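Local coordinates for clavulanic acid biosynthesis oligopeptide binding protein 2 (Streptomyces clavuligerus, PDB 2WOL), which probably binds oligopeptides as a solute-binding protein of the clavulanic acid biosynthetic pathway, at residues Y430-R442 / I473-L485. Residues are numbered along the deposited sequence; the frame is centred on the assembly and turned at random.
Sequences YFSLGAGHPETVR and IKRNGGNWNLPEL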
# COMPACT_ATOMS: atom_id res chain seq x y z
N TYR A 430 -12.39 -11.20 1.80
CA TYR A 430 -11.27 -12.13 1.58
C TYR A 430 -10.11 -11.91 2.55
O TYR A 430 -9.48 -12.87 3.00
CB TYR A 430 -10.78 -12.03 0.13
CG TYR A 430 -9.81 -13.12 -0.28
CD1 TYR A 430 -10.25 -14.44 -0.43
CD2 TYR A 430 -8.48 -12.83 -0.54
CE1 TYR A 430 -9.37 -15.44 -0.82
CE2 TYR A 430 -7.59 -13.83 -0.93
CZ TYR A 430 -8.04 -15.13 -1.07
OH TYR A 430 -7.18 -16.13 -1.45
N PHE A 431 -9.84 -10.65 2.88
CA PHE A 431 -8.72 -10.31 3.75
C PHE A 431 -9.12 -10.22 5.23
O PHE A 431 -8.28 -10.40 6.11
CB PHE A 431 -8.05 -9.02 3.25
CG PHE A 431 -7.80 -9.01 1.76
CD1 PHE A 431 -8.63 -8.28 0.91
CD2 PHE A 431 -6.76 -9.74 1.20
CE1 PHE A 431 -8.41 -8.27 -0.47
CE2 PHE A 431 -6.54 -9.75 -0.17
CZ PHE A 431 -7.36 -9.01 -1.01
N SER A 432 -10.40 -9.95 5.49
CA SER A 432 -10.91 -9.83 6.85
C SER A 432 -11.40 -11.15 7.44
O SER A 432 -11.17 -11.44 8.62
CB SER A 432 -12.03 -8.79 6.90
OG SER A 432 -13.03 -9.08 5.94
N LEU A 433 -12.09 -11.95 6.63
CA LEU A 433 -12.71 -13.19 7.11
C LEU A 433 -12.35 -14.41 6.27
O LEU A 433 -12.70 -15.54 6.64
CB LEU A 433 -14.23 -13.03 7.20
CG LEU A 433 -14.82 -12.01 8.17
CD1 LEU A 433 -16.28 -11.73 7.83
CD2 LEU A 433 -14.68 -12.46 9.63
N GLY A 434 -11.66 -14.20 5.16
CA GLY A 434 -11.31 -15.28 4.23
C GLY A 434 -9.90 -15.79 4.45
O GLY A 434 -9.60 -16.38 5.49
N ALA A 435 -9.04 -15.56 3.47
CA ALA A 435 -7.63 -15.94 3.57
C ALA A 435 -6.97 -15.27 4.77
O ALA A 435 -6.06 -15.83 5.38
CB ALA A 435 -6.89 -15.58 2.29
N GLY A 436 -7.45 -14.08 5.10
CA GLY A 436 -6.89 -13.30 6.20
C GLY A 436 -7.36 -13.68 7.59
O GLY A 436 -7.05 -12.99 8.57
N HIS A 437 -8.12 -14.77 7.71
CA HIS A 437 -8.51 -15.26 9.02
C HIS A 437 -8.01 -16.67 9.28
O HIS A 437 -8.45 -17.61 8.62
CB HIS A 437 -10.03 -15.19 9.21
CG HIS A 437 -10.44 -15.15 10.65
ND1 HIS A 437 -10.13 -16.16 11.54
CD2 HIS A 437 -11.14 -14.23 11.36
CE1 HIS A 437 -10.61 -15.85 12.74
NE2 HIS A 437 -11.23 -14.69 12.65
N PRO A 438 -7.07 -16.82 10.24
CA PRO A 438 -6.48 -18.13 10.57
C PRO A 438 -7.49 -19.25 10.82
O PRO A 438 -7.21 -20.40 10.48
CB PRO A 438 -5.69 -17.82 11.85
CG PRO A 438 -5.27 -16.40 11.67
CD PRO A 438 -6.47 -15.74 11.04
N GLU A 439 -8.65 -18.92 11.39
CA GLU A 439 -9.69 -19.93 11.64
C GLU A 439 -10.34 -20.42 10.35
O GLU A 439 -10.64 -21.61 10.21
CB GLU A 439 -10.77 -19.39 12.58
CG GLU A 439 -10.35 -19.19 14.03
CD GLU A 439 -11.39 -18.43 14.84
OE1 GLU A 439 -12.61 -18.69 14.67
OE2 GLU A 439 -11.01 -17.55 15.65
N THR A 440 -10.54 -19.50 9.40
CA THR A 440 -11.12 -19.84 8.10
C THR A 440 -10.17 -20.73 7.32
O THR A 440 -10.59 -21.70 6.69
CB THR A 440 -11.45 -18.57 7.28
OG1 THR A 440 -12.35 -17.75 8.02
CG2 THR A 440 -12.09 -18.93 5.94
N VAL A 441 -8.88 -20.40 7.37
CA VAL A 441 -7.84 -21.20 6.71
C VAL A 441 -7.88 -22.64 7.23
O VAL A 441 -7.79 -23.59 6.45
CB VAL A 441 -6.44 -20.55 6.89
CG1 VAL A 441 -5.33 -21.47 6.41
CG2 VAL A 441 -6.38 -19.21 6.16
N ARG A 442 -8.03 -22.80 8.54
CA ARG A 442 -8.13 -24.12 9.16
C ARG A 442 -9.46 -24.82 8.85
O ARG A 442 -9.47 -26.02 8.55
CB ARG A 442 -7.89 -24.03 10.67
CG ARG A 442 -6.43 -23.81 11.03
CD ARG A 442 -6.29 -23.31 12.45
NE ARG A 442 -4.89 -23.18 12.85
CZ ARG A 442 -4.11 -22.14 12.54
NH1 ARG A 442 -4.59 -21.13 11.82
NH2 ARG A 442 -2.85 -22.13 12.96
N ILE A 473 1.01 -11.91 13.34
CA ILE A 473 -0.11 -12.80 13.05
C ILE A 473 -1.37 -12.23 13.71
O ILE A 473 -1.40 -12.02 14.92
CB ILE A 473 0.14 -14.24 13.55
CG1 ILE A 473 1.39 -14.82 12.87
CG2 ILE A 473 -1.07 -15.14 13.28
CD1 ILE A 473 1.99 -16.02 13.59
N LYS A 474 -2.39 -11.96 12.89
CA LYS A 474 -3.65 -11.42 13.40
C LYS A 474 -4.67 -12.54 13.54
O LYS A 474 -5.27 -12.96 12.55
CB LYS A 474 -4.18 -10.30 12.50
CG LYS A 474 -3.14 -9.27 12.06
CD LYS A 474 -2.55 -8.49 13.24
CE LYS A 474 -1.46 -7.54 12.78
NZ LYS A 474 -2.01 -6.44 11.94
N ARG A 475 -4.85 -13.02 14.76
CA ARG A 475 -5.67 -14.21 15.03
C ARG A 475 -7.16 -13.99 14.78
O ARG A 475 -7.90 -14.95 14.55
CB ARG A 475 -5.45 -14.71 16.47
CG ARG A 475 -4.00 -14.71 16.96
CD ARG A 475 -3.20 -15.93 16.53
NE ARG A 475 -1.80 -15.82 16.96
CZ ARG A 475 -0.84 -16.71 16.69
NH1 ARG A 475 -1.11 -17.80 15.98
NH2 ARG A 475 0.40 -16.50 17.13
N ASN A 476 -7.60 -12.73 14.82
CA ASN A 476 -9.01 -12.37 14.68
C ASN A 476 -9.41 -11.87 13.29
O ASN A 476 -10.53 -11.37 13.09
CB ASN A 476 -9.41 -11.34 15.74
CG ASN A 476 -9.32 -11.87 17.15
OD1 ASN A 476 -9.56 -13.05 17.40
ND2 ASN A 476 -8.97 -11.00 18.09
N GLY A 477 -8.51 -12.01 12.32
CA GLY A 477 -8.77 -11.54 10.97
C GLY A 477 -7.90 -10.37 10.58
O GLY A 477 -7.29 -9.73 11.44
N GLY A 478 -7.84 -10.09 9.28
CA GLY A 478 -6.96 -9.06 8.74
C GLY A 478 -5.51 -9.50 8.77
O GLY A 478 -4.60 -8.66 8.76
N ASN A 479 -5.29 -10.81 8.83
CA ASN A 479 -3.96 -11.39 8.91
C ASN A 479 -3.26 -11.37 7.55
O ASN A 479 -3.86 -11.71 6.53
CB ASN A 479 -4.02 -12.82 9.44
CG ASN A 479 -2.66 -13.47 9.59
OD1 ASN A 479 -1.72 -12.86 10.10
ND2 ASN A 479 -2.54 -14.72 9.15
N TRP A 480 -1.99 -10.99 7.56
CA TRP A 480 -1.17 -10.99 6.35
C TRP A 480 0.01 -11.95 6.41
O TRP A 480 0.70 -12.17 5.41
CB TRP A 480 -0.73 -9.57 6.01
CG TRP A 480 -1.81 -8.83 5.32
CD1 TRP A 480 -2.66 -7.90 5.86
CD2 TRP A 480 -2.20 -8.99 3.96
NE1 TRP A 480 -3.54 -7.46 4.90
CE2 TRP A 480 -3.28 -8.11 3.72
CE3 TRP A 480 -1.73 -9.78 2.90
CZ2 TRP A 480 -3.91 -8.00 2.48
CZ3 TRP A 480 -2.35 -9.67 1.66
CH2 TRP A 480 -3.43 -8.78 1.46
N ASN A 481 0.25 -12.50 7.59
CA ASN A 481 1.23 -13.57 7.76
C ASN A 481 0.48 -14.88 7.59
O ASN A 481 0.14 -15.57 8.56
CB ASN A 481 1.91 -13.46 9.13
CG ASN A 481 3.04 -14.47 9.31
OD1 ASN A 481 3.12 -15.46 8.59
ND2 ASN A 481 3.91 -14.21 10.28
N LEU A 482 0.22 -15.23 6.33
CA LEU A 482 -0.67 -16.35 6.02
C LEU A 482 -0.11 -17.71 6.45
O LEU A 482 -0.86 -18.54 6.98
CB LEU A 482 -1.08 -16.34 4.54
CG LEU A 482 -1.80 -15.08 4.04
CD1 LEU A 482 -2.17 -15.22 2.57
CD2 LEU A 482 -3.03 -14.73 4.88
N PRO A 483 1.20 -17.96 6.23
CA PRO A 483 1.78 -19.19 6.76
C PRO A 483 1.88 -19.22 8.28
O PRO A 483 2.21 -20.26 8.86
CB PRO A 483 3.20 -19.19 6.17
CG PRO A 483 3.13 -18.25 5.00
CD PRO A 483 2.18 -17.19 5.45
N GLU A 484 1.61 -18.08 8.92
CA GLU A 484 1.82 -17.92 10.37
C GLU A 484 3.24 -18.31 10.77
O GLU A 484 3.47 -19.03 11.74
CB GLU A 484 0.76 -18.70 11.17
CG GLU A 484 -0.66 -18.22 10.89
CD GLU A 484 -1.75 -19.09 11.50
OE1 GLU A 484 -1.50 -19.70 12.57
OE2 GLU A 484 -2.85 -19.14 10.92
N LEU A 485 4.20 -17.84 9.97
CA LEU A 485 5.61 -18.03 10.26
C LEU A 485 5.94 -17.32 11.56
O LEU A 485 5.63 -16.14 11.73
CB LEU A 485 6.48 -17.50 9.12
CG LEU A 485 7.97 -17.88 9.18
CD1 LEU A 485 8.16 -19.37 8.92
CD2 LEU A 485 8.78 -17.06 8.18
O HOH W 1 -4.76 -16.22 7.85
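R442 and E484 meet end-on in a two-pronged salt bridge: NH1 reaches OE2 and NH2 reaches OE1, each at 2.8 Å, with guanidinium and carboxylate nearly coplanar (26°). R442 NH1 also donates to P438 O, 3.0 Å away within the guanidinium plane, which fixes the rotation of the arginine head against the first turn of helix 438-444. R475 NH1 adds a long salt bridge to E484 OE1. Two backbone bonds cross between the segments: N479 N donates to G436 O on a lone pair at 2.8 Å, and G478 N weakly to F431 O. G477 CA lies close to both S432 O and G436 O. The N479 amide braces its own loop, OD1 accepting from K474 N and ND2 donating to N481 O, and a water links ND2 to A435 O. With CG anti to the backbone N (chi1 -157°), H437 caps helix 438-444, ND1 accepting from E439 N in the ring plane while G477 N sits over one face. The apolar pair is F431 CD2 against W480 CH2 (3.5 Å); the ring planes, 21° apart, are displaced and overlap little. L482 CD2 lies against A435 O, P438 CD against K474 O. T451 of sheet strand 448-453 touches F431, W480 and L482. One good and one weak backbone bond thus hold G478-N479 to the chain entering the helix, while charge pairing ties R442 to the loop between helices 460-468 and 488-499.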